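Side-chain contacts in chromosome partition protein Smc (Pyrococcus furiosus, PDB 3KTA), which binds and hydrolyses ATP through an ABC-type head, of which this chain is the N-terminal part, and is probably required for chromosome condensation and partitioning: residues A[103-108]-A[113-118]; A[51-56]-A[121-126]; A[138-143]-A[149-154]; A[89-92]-A[97-100]; A[111-114]-A[119-122]. All coordinates share one frame; numbering follows the deposited sequence.

Contact 1: residues A[103-108]-A[113-118]; sequences RRRVYP and SYWLNG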
# COMPACT_ATOMS: atom_id res chain seq x y z
N ARG A 103 -3.29 -18.03 -6.99
CA ARG A 103 -4.48 -17.71 -7.77
C ARG A 103 -5.70 -17.90 -6.90
O ARG A 103 -5.77 -18.86 -6.12
CB ARG A 103 -4.59 -18.61 -9.02
CG ARG A 103 -5.84 -18.37 -9.84
CD ARG A 103 -5.62 -18.75 -11.31
NE ARG A 103 -5.20 -20.14 -11.47
CZ ARG A 103 -6.01 -21.13 -11.83
NH1 ARG A 103 -7.30 -20.89 -12.04
NH2 ARG A 103 -5.53 -22.36 -11.96
N ARG A 104 -6.66 -16.99 -7.03
CA ARG A 104 -7.94 -17.11 -6.34
C ARG A 104 -9.06 -16.88 -7.34
O ARG A 104 -9.01 -15.95 -8.15
CB ARG A 104 -8.07 -16.09 -5.20
CG ARG A 104 -9.34 -16.25 -4.41
CD ARG A 104 -9.52 -15.12 -3.40
NE ARG A 104 -10.78 -15.23 -2.66
CZ ARG A 104 -11.12 -14.42 -1.66
NH1 ARG A 104 -10.29 -13.45 -1.30
NH2 ARG A 104 -12.28 -14.58 -1.03
N ARG A 105 -10.07 -17.74 -7.28
CA ARG A 105 -11.22 -17.59 -8.15
C ARG A 105 -12.47 -17.58 -7.27
O ARG A 105 -12.62 -18.44 -6.40
CB ARG A 105 -11.27 -18.75 -9.15
CG ARG A 105 -12.47 -18.74 -10.07
CD ARG A 105 -12.49 -19.98 -10.95
NE ARG A 105 -11.41 -20.01 -11.93
CZ ARG A 105 -11.28 -20.96 -12.85
NH1 ARG A 105 -12.16 -21.94 -12.91
NH2 ARG A 105 -10.27 -20.93 -13.71
N VAL A 106 -13.35 -16.61 -7.47
CA VAL A 106 -14.62 -16.58 -6.74
C VAL A 106 -15.78 -16.77 -7.70
O VAL A 106 -15.79 -16.21 -8.79
CB VAL A 106 -14.82 -15.27 -5.95
CG1 VAL A 106 -14.91 -14.09 -6.91
CG2 VAL A 106 -16.07 -15.35 -5.10
N TYR A 107 -16.76 -17.57 -7.28
CA TYR A 107 -17.92 -17.87 -8.11
C TYR A 107 -19.15 -17.07 -7.69
O TYR A 107 -19.19 -16.52 -6.60
CB TYR A 107 -18.23 -19.37 -8.03
CG TYR A 107 -17.21 -20.21 -8.77
CD1 TYR A 107 -16.07 -20.68 -8.12
CD2 TYR A 107 -17.37 -20.50 -10.11
CE1 TYR A 107 -15.14 -21.44 -8.80
CE2 TYR A 107 -16.45 -21.26 -10.79
CZ TYR A 107 -15.33 -21.73 -10.13
OH TYR A 107 -14.41 -22.49 -10.82
N PRO A 108 -20.17 -17.02 -8.56
CA PRO A 108 -21.39 -16.27 -8.25
C PRO A 108 -22.03 -16.66 -6.92
O PRO A 108 -22.74 -15.84 -6.33
CB PRO A 108 -22.31 -16.61 -9.43
CG PRO A 108 -21.39 -16.88 -10.55
CD PRO A 108 -20.17 -17.53 -9.95
N SER A 113 -11.98 -20.74 -4.83
CA SER A 113 -10.98 -21.77 -5.04
C SER A 113 -9.62 -21.09 -5.08
O SER A 113 -9.50 -19.96 -5.53
CB SER A 113 -11.23 -22.47 -6.38
OG SER A 113 -12.50 -23.11 -6.37
N TYR A 114 -8.59 -21.79 -4.59
CA TYR A 114 -7.23 -21.26 -4.58
C TYR A 114 -6.23 -22.23 -5.20
O TYR A 114 -6.42 -23.46 -5.15
CB TYR A 114 -6.78 -21.00 -3.13
CG TYR A 114 -7.45 -19.84 -2.42
CD1 TYR A 114 -8.66 -20.02 -1.77
CD2 TYR A 114 -6.86 -18.59 -2.39
CE1 TYR A 114 -9.28 -18.96 -1.10
CE2 TYR A 114 -7.47 -17.52 -1.71
CZ TYR A 114 -8.67 -17.72 -1.08
OH TYR A 114 -9.28 -16.68 -0.42
N TRP A 115 -5.16 -21.69 -5.78
CA TRP A 115 -4.04 -22.48 -6.30
C TRP A 115 -2.75 -21.86 -5.79
O TRP A 115 -2.65 -20.65 -5.67
CB TRP A 115 -3.99 -22.47 -7.83
CG TRP A 115 -5.13 -23.15 -8.52
CD1 TRP A 115 -5.10 -24.37 -9.14
CD2 TRP A 115 -6.46 -22.65 -8.69
NE1 TRP A 115 -6.33 -24.65 -9.68
CE2 TRP A 115 -7.18 -23.62 -9.42
CE3 TRP A 115 -7.11 -21.47 -8.31
CZ2 TRP A 115 -8.53 -23.44 -9.76
CZ3 TRP A 115 -8.43 -21.30 -8.64
CH2 TRP A 115 -9.13 -22.28 -9.36
N LEU A 116 -1.78 -22.72 -5.49
CA LEU A 116 -0.44 -22.29 -5.14
C LEU A 116 0.52 -23.04 -6.06
O LEU A 116 0.53 -24.28 -6.08
CB LEU A 116 -0.13 -22.60 -3.67
CG LEU A 116 1.32 -22.45 -3.23
CD1 LEU A 116 1.78 -20.99 -3.32
CD2 LEU A 116 1.50 -22.99 -1.80
N ASN A 117 1.29 -22.31 -6.84
CA ASN A 117 2.19 -22.94 -7.81
C ASN A 117 1.53 -24.03 -8.66
O ASN A 117 2.11 -25.08 -8.89
CB ASN A 117 3.45 -23.45 -7.12
CG ASN A 117 4.36 -22.32 -6.68
OD1 ASN A 117 4.17 -21.18 -7.10
ND2 ASN A 117 5.35 -22.62 -5.84
N GLY A 118 0.31 -23.75 -9.11
CA GLY A 118 -0.34 -24.59 -10.09
C GLY A 118 -1.02 -25.79 -9.48
O GLY A 118 -1.53 -26.64 -10.22
O HOH W 1 -12.64 -24.11 -9.36
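R103 and W115 face each other as a hydrogen-bonded pair of an antiparallel beta hairpin, strands 99-106 and 112-116 of the sheet in the N-terminal part of the SMC ATPase head. The guanidinium lies flat on the indole, planes 16° apart, in a cation-pi stack with CZ of R103 3.6 Å from the centroid of the six-membered ring of W115. A bend at chi3 folds the arginine back over the ring, while a salt bridge to E81 on the adjoining strand holds its NH1. R105, on the same side of the sheet, meets the indole differently: its CB comes to the ring edge, 3.9 Å from CZ3 of W115, and its guanidinium, also bridged to E81, is turned 51° from the indole.

The other side carries R104 and Y114, a non-hydrogen-bonded pair whose side chains run alongside one another in the same direction. CG of R104 sits over one face of the phenol, 3.9 Å from the centroid of the Y114 ring, a CH-pi contact. With CG anti to the backbone N (chi1 -176°) and the chain extended, the guanidinium comes to have OH of Y114 over one face, toward its rim; NH1 of R104 bonds to the backbone oxygens of F48 and G52, and NE to S112. This ties the buried charge to the end of helix 39-49.

Beyond the paired strands, NH1 of R105 donates to OH of Y107 at 3.1 Å, and a water 2.8 Å from that OH of Y107 joins it to OG of S113.

Contact 2: residues A[51-56]-A[121-126]; sequences GGLSAK and ATRSEI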
# COMPACT_ATOMS: atom_id res chain seq x y z
N GLY A 51 -6.12 -13.14 -0.13
CA GLY A 51 -7.01 -13.84 0.78
C GLY A 51 -8.04 -12.98 1.49
O GLY A 51 -8.68 -13.43 2.44
N GLY A 52 -8.21 -11.75 1.03
CA GLY A 52 -9.16 -10.84 1.65
C GLY A 52 -10.53 -11.45 1.84
O GLY A 52 -11.14 -11.95 0.90
N LEU A 53 -11.03 -11.40 3.07
CA LEU A 53 -12.34 -11.96 3.38
C LEU A 53 -13.39 -10.87 3.56
O LEU A 53 -14.58 -11.17 3.70
CB LEU A 53 -12.28 -12.81 4.65
CG LEU A 53 -11.63 -14.19 4.57
CD1 LEU A 53 -11.84 -14.92 5.89
CD2 LEU A 53 -12.21 -15.00 3.41
N SER A 54 -12.96 -9.61 3.55
CA SER A 54 -13.89 -8.49 3.73
C SER A 54 -14.30 -7.86 2.41
O SER A 54 -13.55 -7.07 1.82
CB SER A 54 -13.28 -7.42 4.63
OG SER A 54 -14.12 -6.28 4.71
N ALA A 55 -15.49 -8.19 1.93
CA ALA A 55 -15.99 -7.61 0.69
C ALA A 55 -16.00 -6.09 0.81
O ALA A 55 -15.65 -5.38 -0.14
CB ALA A 55 -17.38 -8.13 0.37
N LYS A 56 -16.38 -5.60 1.99
CA LYS A 56 -16.50 -4.16 2.24
C LYS A 56 -15.16 -3.44 2.03
O LYS A 56 -15.14 -2.32 1.50
CB LYS A 56 -17.03 -3.90 3.65
N ALA A 121 -5.05 -25.41 -3.50
CA ALA A 121 -4.61 -25.11 -2.14
C ALA A 121 -5.81 -24.63 -1.34
O ALA A 121 -6.81 -24.24 -1.92
CB ALA A 121 -3.54 -24.02 -2.17
N THR A 122 -5.71 -24.65 -0.01
CA THR A 122 -6.77 -24.09 0.82
C THR A 122 -6.44 -22.65 1.18
O THR A 122 -5.30 -22.21 1.05
CB THR A 122 -6.90 -24.84 2.15
OG1 THR A 122 -5.70 -24.68 2.89
CG2 THR A 122 -7.14 -26.32 1.89
N ARG A 123 -7.43 -21.91 1.69
CA ARG A 123 -7.17 -20.54 2.09
C ARG A 123 -6.10 -20.47 3.18
O ARG A 123 -5.16 -19.69 3.09
CB ARG A 123 -8.43 -19.82 2.56
CG ARG A 123 -8.15 -18.38 2.99
CD ARG A 123 -9.39 -17.60 3.37
NE ARG A 123 -9.02 -16.21 3.65
CZ ARG A 123 -8.64 -15.76 4.84
NH1 ARG A 123 -8.32 -14.47 4.98
NH2 ARG A 123 -8.58 -16.58 5.88
N SER A 124 -6.22 -21.31 4.20
CA SER A 124 -5.29 -21.26 5.32
C SER A 124 -3.88 -21.58 4.86
O SER A 124 -2.91 -21.04 5.38
CB SER A 124 -5.71 -22.21 6.44
OG SER A 124 -5.56 -23.56 6.05
N GLU A 125 -3.77 -22.47 3.88
CA GLU A 125 -2.47 -22.83 3.34
C GLU A 125 -1.83 -21.59 2.71
O GLU A 125 -0.65 -21.31 2.94
CB GLU A 125 -2.63 -23.97 2.32
CG GLU A 125 -1.40 -24.32 1.49
CD GLU A 125 -1.67 -25.52 0.59
OE1 GLU A 125 -2.86 -25.86 0.37
OE2 GLU A 125 -0.69 -26.12 0.10
N ILE A 126 -2.63 -20.83 1.96
CA ILE A 126 -2.17 -19.59 1.33
C ILE A 126 -1.78 -18.55 2.39
O ILE A 126 -0.72 -17.93 2.31
CB ILE A 126 -3.26 -18.99 0.41
CG1 ILE A 126 -3.57 -19.92 -0.78
CG2 ILE A 126 -2.86 -17.57 -0.08
CD1 ILE A 126 -2.34 -20.34 -1.56
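Full extension of R123, with CG anti to the backbone N (chi1 180°) and the chain straight as far as NE, carries its guanidinium from the first turn of helix 123-132 to G51; a chi4 of -88° turns the flat group so that NE and NH1 both face the same carbonyl. G51, at positive phi, is the C-prime residue of the Schellman motif that ends helix 39-49. The arginine therefore joins one helix start to another's end. The grip is side-on: NH1 of R123 donates to O of G51 at 2.8 Å and NE of R123 to the same oxygen at 3.1 Å. That oxygen lies in the guanidinium plane and offers a lone pair to the N-H of NE.

L53, from the opposite direction, lies over one face of the guanidinium, its CG 3.3 Å from NH1 of R123, with CD1 beside CZ and CD2 beside NE. Two bonds at the edge and a branched apolar group on the face together probably restrict rotation of the planar head.

T122, the N-cap just before R123, forms a capping box with E125: N of E125 donates to OG1 of T122 at 3.1 Å, and N of T122 bonds back to OE1 of E125.

Contact 3: residues A[138-143]-A[149-154]; sequences DGYNIV and TKFIKM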
# COMPACT_ATOMS: atom_id res chain seq x y z
N ASP A 138 -3.98 -7.10 4.91
CA ASP A 138 -4.24 -5.87 5.66
C ASP A 138 -3.07 -5.34 6.47
O ASP A 138 -3.26 -4.67 7.49
CB ASP A 138 -5.46 -6.07 6.57
CG ASP A 138 -5.37 -7.35 7.38
OD1 ASP A 138 -4.23 -7.82 7.61
OD2 ASP A 138 -6.42 -7.88 7.78
N GLY A 139 -1.84 -5.60 6.02
CA GLY A 139 -0.67 -5.07 6.70
C GLY A 139 -0.59 -3.55 6.65
O GLY A 139 -1.28 -2.91 5.84
N TYR A 140 0.25 -2.98 7.51
CA TYR A 140 0.47 -1.53 7.55
C TYR A 140 1.01 -1.04 6.20
O TYR A 140 0.99 0.15 5.91
CB TYR A 140 1.48 -1.15 8.64
CG TYR A 140 2.93 -1.34 8.20
CD1 TYR A 140 3.50 -2.60 8.21
CD2 TYR A 140 3.70 -0.27 7.75
CE1 TYR A 140 4.81 -2.79 7.78
CE2 TYR A 140 5.00 -0.45 7.32
CZ TYR A 140 5.55 -1.72 7.34
OH TYR A 140 6.84 -1.93 6.92
N ASN A 141 1.53 -1.97 5.41
CA ASN A 141 2.20 -1.63 4.15
C ASN A 141 1.22 -1.43 3.02
O ASN A 141 1.61 -1.02 1.92
CB ASN A 141 3.21 -2.72 3.76
CG ASN A 141 2.58 -4.10 3.67
OD1 ASN A 141 2.06 -4.60 4.66
ND2 ASN A 141 2.62 -4.72 2.48
N ILE A 142 -0.04 -1.75 3.27
CA ILE A 142 -1.07 -1.52 2.26
C ILE A 142 -1.90 -0.33 2.72
O ILE A 142 -2.53 -0.37 3.77
CB ILE A 142 -1.91 -2.80 2.01
CG1 ILE A 142 -1.05 -3.85 1.27
CG2 ILE A 142 -3.17 -2.49 1.20
CD1 ILE A 142 -1.75 -5.18 1.03
N VAL A 143 -1.85 0.77 1.96
CA VAL A 143 -2.58 1.97 2.36
C VAL A 143 -3.62 2.31 1.31
O VAL A 143 -3.31 2.86 0.24
CB VAL A 143 -1.63 3.18 2.56
CG1 VAL A 143 -2.42 4.39 3.06
CG2 VAL A 143 -0.49 2.82 3.54
N THR A 149 -4.06 8.28 6.94
CA THR A 149 -4.06 8.75 8.31
C THR A 149 -4.54 7.70 9.31
O THR A 149 -4.67 7.99 10.49
CB THR A 149 -4.88 10.05 8.49
OG1 THR A 149 -6.24 9.82 8.11
CG2 THR A 149 -4.28 11.18 7.65
N LYS A 150 -4.79 6.48 8.84
CA LYS A 150 -5.09 5.39 9.79
C LYS A 150 -4.02 5.34 10.89
O LYS A 150 -4.31 4.99 12.04
CB LYS A 150 -5.19 4.02 9.09
CG LYS A 150 -3.90 3.53 8.43
CD LYS A 150 -4.11 2.14 7.79
CE LYS A 150 -3.01 1.83 6.77
NZ LYS A 150 -3.00 0.41 6.29
N PHE A 151 -2.79 5.68 10.53
CA PHE A 151 -1.67 5.62 11.46
C PHE A 151 -1.74 6.72 12.51
O PHE A 151 -1.18 6.59 13.60
CB PHE A 151 -0.35 5.68 10.71
CG PHE A 151 -0.14 4.51 9.78
CD1 PHE A 151 0.20 3.27 10.28
CD2 PHE A 151 -0.32 4.66 8.42
CE1 PHE A 151 0.38 2.19 9.43
CE2 PHE A 151 -0.15 3.59 7.56
CZ PHE A 151 0.21 2.35 8.07
N ILE A 152 -2.42 7.82 12.19
CA ILE A 152 -2.57 8.86 13.20
C ILE A 152 -3.93 8.77 13.91
O ILE A 152 -4.11 9.35 14.98
CB ILE A 152 -2.23 10.29 12.67
CG1 ILE A 152 -3.05 10.64 11.44
CG2 ILE A 152 -0.74 10.39 12.33
CD1 ILE A 152 -4.42 11.22 11.74
N LYS A 153 -4.86 8.00 13.34
CA LYS A 153 -6.19 7.79 13.94
C LYS A 153 -6.21 6.65 14.95
O LYS A 153 -7.06 6.62 15.85
CB LYS A 153 -7.25 7.56 12.86
CG LYS A 153 -7.39 8.72 11.86
CD LYS A 153 -8.59 8.56 10.93
CE LYS A 153 -8.47 7.32 10.05
N MSE A 154 -5.29 5.69 14.80
CA MSE A 154 -5.22 4.53 15.69
C MSE A 154 -4.87 4.93 17.12
O MSE A 154 -4.23 5.95 17.35
CB MSE A 154 -4.25 3.46 15.15
CG MSE A 154 -2.79 3.92 14.97
SE MSE A 154 -1.59 2.50 14.31
CE MSE A 154 -2.62 1.97 12.74
O HOH W 2 -3.17 -1.60 8.28
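F151 packs against Y140 and K150 bonds to I142, so two neighbours on helix 150-153 meet segment 138-143 in opposite styles, one apolar, the other polar and leading to water. The segment they meet holds a type I beta turn, G139 to I142, running into strand 142-143, which pairs in a parallel beta ladder with a strand of the partner chain of the ATPase head. The contact joins the chain on either side of Q145, which with S40 forms the magnesium site.

The packed part belongs to F151. Its ring comes in edge first: CE1 touches CB of Y140 at 3.6 Å, and CZ points at the backbone, 3.2 Å from O of Y140. CE2 rests 4.1 Å from CG2 of V143, so the rim of one phenyl spans turn and strand. L162 of helix 156-167 and V78 of the partner chain also pack on F151. The phenol of Y140 leads away from the contact, and its OH bonds to OH of Y90 of the partner chain.

K150 has the looser, watery side. CG stands between the backbone N and the carbonyl carbon (chi1 64°), over one face of the F151 ring, and from there the extended chain takes the ammonium to the strand. NZ of K150 donates to O of I142 at 2.7 Å. A methionine here would probably leave that carbonyl without its ammonium partner and break the water link to D138, just ahead of the turn. The bridging water accepts from NZ of K150 at 2.8 Å and donates to O of D138 at 3.2 Å.

Contact 4: residues A[89-92]-A[97-100]; sequences EDRG and EDEV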
# COMPACT_ATOMS: atom_id res chain seq x y z
N GLU A 89 13.28 -15.28 -5.76
CA GLU A 89 14.71 -15.59 -5.77
C GLU A 89 15.34 -15.40 -4.38
O GLU A 89 16.34 -16.07 -4.05
CB GLU A 89 15.42 -14.75 -6.80
CG GLU A 89 15.08 -15.09 -8.22
CD GLU A 89 15.76 -14.17 -9.20
OE1 GLU A 89 16.97 -13.92 -9.02
OE2 GLU A 89 15.10 -13.70 -10.14
N ASP A 90 14.78 -14.50 -3.58
CA ASP A 90 15.30 -14.23 -2.23
C ASP A 90 14.86 -15.25 -1.19
O ASP A 90 15.27 -15.19 -0.03
CB ASP A 90 14.96 -12.81 -1.78
CG ASP A 90 13.46 -12.57 -1.57
OD1 ASP A 90 12.62 -13.48 -1.80
OD2 ASP A 90 13.11 -11.44 -1.16
N ARG A 91 14.03 -16.20 -1.61
CA ARG A 91 13.49 -17.23 -0.72
C ARG A 91 12.77 -16.66 0.50
O ARG A 91 12.77 -17.25 1.58
CB ARG A 91 14.58 -18.25 -0.33
CG ARG A 91 15.07 -19.06 -1.53
CD ARG A 91 13.92 -19.87 -2.13
NE ARG A 91 14.35 -20.85 -3.12
CZ ARG A 91 14.52 -20.61 -4.42
NH1 ARG A 91 14.29 -19.40 -4.93
NH2 ARG A 91 14.91 -21.59 -5.23
N GLY A 92 12.13 -15.50 0.31
CA GLY A 92 11.26 -14.97 1.33
C GLY A 92 10.12 -15.93 1.63
O GLY A 92 9.74 -16.10 2.78
N GLU A 97 11.32 -22.42 -4.80
CA GLU A 97 11.10 -22.03 -6.19
C GLU A 97 11.37 -20.55 -6.37
O GLU A 97 11.06 -19.75 -5.49
CB GLU A 97 9.65 -22.30 -6.59
CG GLU A 97 9.25 -23.76 -6.50
CD GLU A 97 9.83 -24.60 -7.61
OE1 GLU A 97 10.22 -24.02 -8.64
OE2 GLU A 97 9.90 -25.84 -7.45
N ASP A 98 11.94 -20.18 -7.52
CA ASP A 98 12.16 -18.77 -7.84
C ASP A 98 10.89 -17.99 -8.14
O ASP A 98 10.91 -16.76 -8.13
CB ASP A 98 13.08 -18.63 -9.06
CG ASP A 98 14.51 -18.98 -8.75
OD1 ASP A 98 14.86 -19.12 -7.55
OD2 ASP A 98 15.30 -19.10 -9.71
N GLU A 99 9.81 -18.71 -8.43
CA GLU A 99 8.52 -18.07 -8.68
C GLU A 99 7.46 -18.69 -7.78
O GLU A 99 7.39 -19.92 -7.65
CB GLU A 99 8.12 -18.24 -10.15
CG GLU A 99 6.77 -17.62 -10.51
CD GLU A 99 6.33 -17.98 -11.92
OE1 GLU A 99 5.87 -19.12 -12.14
OE2 GLU A 99 6.45 -17.12 -12.81
N VAL A 100 6.66 -17.84 -7.15
CA VAL A 100 5.52 -18.30 -6.36
C VAL A 100 4.27 -17.68 -6.94
O VAL A 100 4.16 -16.45 -6.98
CB VAL A 100 5.65 -17.90 -4.87
CG1 VAL A 100 4.35 -18.17 -4.11
CG2 VAL A 100 6.85 -18.63 -4.22
O HOH W 3 15.94 -22.06 -7.99
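E89 and D98 bring the two backbones together with their CA atoms 4.6 Å apart, where the chain leaving strand 80-87 has turned round to enter strand 99-106. On the 89-92 side the backbone is a loop: an Asx turn is closed by N of G92 donating to OD1 of D90 at 3.0 Å, and R91 takes positive phi (56°). On the other side, E97 and D98 lead into the extended strand.

The main side-chain link is a salt bridge. NH1 of R91 donates to OD1 of D98 at 2.7 Å, nearly straight at 170°, with the oxygen in the guanidinium plane and approached almost along its C-O axis. The carboxylate is not laid flat against the guanidinium; the two planes are 62° apart, and a single oxygen does the work. NH2 of R91 adds a weak bond to that oxygen, and a water accepting from NH2 at 3.0 Å lies at the same guanidinium edge. A bend at chi2 swings the arginine back across the turn to reach D98. A leucine in its place would probably leave the D98 carboxylate without its positive mate, close to the like charge of E89. CG of E89 packs 4.0 Å from CG of D98, while the carboxylate of E89 bonds to N87.

The same guanidinium also bridges to D96 and bonds to O of N88, drawing the connection together from several points. This surface turn thus joins two adjacent antiparallel strands, 80-87 and 99-106, with D98 bonded to N88 and V100 to F86 through the backbone.

Contact 5: residues A[111-114]-A[119-122]; sequences RSSY and RRAT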
# COMPACT_ATOMS: atom_id res chain seq x y z
N ARG A 111 -18.32 -18.82 -3.17
CA ARG A 111 -17.23 -19.72 -2.82
C ARG A 111 -15.96 -19.41 -3.62
O ARG A 111 -16.03 -19.00 -4.78
CB ARG A 111 -17.63 -21.19 -3.00
CG ARG A 111 -18.60 -21.68 -1.93
CD ARG A 111 -18.81 -23.19 -2.02
NE ARG A 111 -19.63 -23.57 -3.17
CZ ARG A 111 -19.88 -24.83 -3.52
NH1 ARG A 111 -19.38 -25.83 -2.81
NH2 ARG A 111 -20.63 -25.09 -4.59
N SER A 112 -14.82 -19.61 -2.97
CA SER A 112 -13.52 -19.36 -3.58
C SER A 112 -12.68 -20.62 -3.70
O SER A 112 -12.66 -21.45 -2.79
CB SER A 112 -12.73 -18.33 -2.75
OG SER A 112 -13.13 -17.00 -3.04
N SER A 113 -11.98 -20.74 -4.83
CA SER A 113 -10.98 -21.77 -5.04
C SER A 113 -9.62 -21.09 -5.08
O SER A 113 -9.50 -19.96 -5.53
CB SER A 113 -11.23 -22.47 -6.38
OG SER A 113 -12.50 -23.11 -6.37
N TYR A 114 -8.59 -21.79 -4.59
CA TYR A 114 -7.23 -21.26 -4.58
C TYR A 114 -6.23 -22.23 -5.20
O TYR A 114 -6.42 -23.46 -5.15
CB TYR A 114 -6.78 -21.00 -3.13
CG TYR A 114 -7.45 -19.84 -2.42
CD1 TYR A 114 -8.66 -20.02 -1.77
CD2 TYR A 114 -6.86 -18.59 -2.39
CE1 TYR A 114 -9.28 -18.96 -1.10
CE2 TYR A 114 -7.47 -17.52 -1.71
CZ TYR A 114 -8.67 -17.72 -1.08
OH TYR A 114 -9.28 -16.68 -0.42
N ARG A 119 -1.04 -25.86 -8.15
CA ARG A 119 -1.73 -26.94 -7.45
C ARG A 119 -2.83 -26.37 -6.56
O ARG A 119 -2.63 -25.34 -5.93
CB ARG A 119 -0.74 -27.76 -6.63
CG ARG A 119 0.28 -28.47 -7.53
CD ARG A 119 1.67 -28.59 -6.90
NE ARG A 119 2.71 -29.05 -7.84
CZ ARG A 119 2.64 -29.00 -9.18
NH1 ARG A 119 1.56 -28.51 -9.79
NH2 ARG A 119 3.65 -29.44 -9.91
N ARG A 120 -4.00 -27.01 -6.53
CA ARG A 120 -5.08 -26.55 -5.65
C ARG A 120 -4.60 -26.46 -4.19
O ARG A 120 -3.83 -27.29 -3.70
CB ARG A 120 -6.32 -27.45 -5.78
CG ARG A 120 -7.08 -27.29 -7.11
CD ARG A 120 -7.65 -25.89 -7.26
NE ARG A 120 -8.63 -25.62 -6.22
CZ ARG A 120 -9.90 -26.02 -6.27
NH1 ARG A 120 -10.35 -26.70 -7.33
NH2 ARG A 120 -10.72 -25.74 -5.27
N ALA A 121 -5.05 -25.41 -3.50
CA ALA A 121 -4.61 -25.11 -2.14
C ALA A 121 -5.81 -24.63 -1.34
O ALA A 121 -6.81 -24.24 -1.92
CB ALA A 121 -3.54 -24.02 -2.17
N THR A 122 -5.71 -24.65 -0.01
CA THR A 122 -6.77 -24.09 0.82
C THR A 122 -6.44 -22.65 1.18
O THR A 122 -5.30 -22.21 1.05
CB THR A 122 -6.90 -24.84 2.15
OG1 THR A 122 -5.70 -24.68 2.89
CG2 THR A 122 -7.14 -26.32 1.89
O HOH W 4 -9.20 -24.24 -3.26
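R120 curls back over S113 and Y114, and its side chain can be followed atom by atom. CB of R120 starts 4.0 Å from O of Y114, near the backbone of the facing strand. Bends at chi2 (-64°) and chi3 (-63°) then turn the chain round on itself, keeping CD of R120 beside the same oxygen, 3.4 Å from O of Y114. NE gives that oxygen a weak, bent hydrogen bond, 3.3 Å long from NE of R120 to O of Y114. The carbonyl has a stronger donor in the backbone: N of A121 reaches O of Y114 at 2.9 Å, from well above the carbonyl plane.

These two strands, 112-116 and 119-121, form a beta hairpin at the edge of the antiparallel sheet, and the second of them is the outermost strand on this side within the chain. They diverge at 130°, some way from true antiparallel, and a water fills in between their backbones.

Further out, CZ of R120 passes 3.8 Å from CB of S113, which lies over one face of the guanidinium; W115 makes a cation-pi contact with the same group. The tip atom NH2 packs on S113 and donates to the water, 2.9 Å from NH2 of R120 and in the guanidinium plane. That water also accepts from N of Y114 and donates to O of A121, 2.7 Å away from it.

Overall arrangement
From the N terminus, the first segment to take part is 51-56, just after helix 39-49; its partner 121-126 comes much later, so contact 2 closes a long loop. Nested inside that loop are contact 4, at the turn between strands 80-87 and 99-106, and then contact 1, the hairpin of strands 99-106 and 112-116. Contact 5 takes up strand 112-116 where contact 1 ends, sharing S113 and Y114, and adds edge strand 119-121, finishing on the same stretch as contact 2. Contact 3 follows in series, about 28 Å centre to centre from contact 1, joining strand 142-143 to helix 150-153 beside the partner chain.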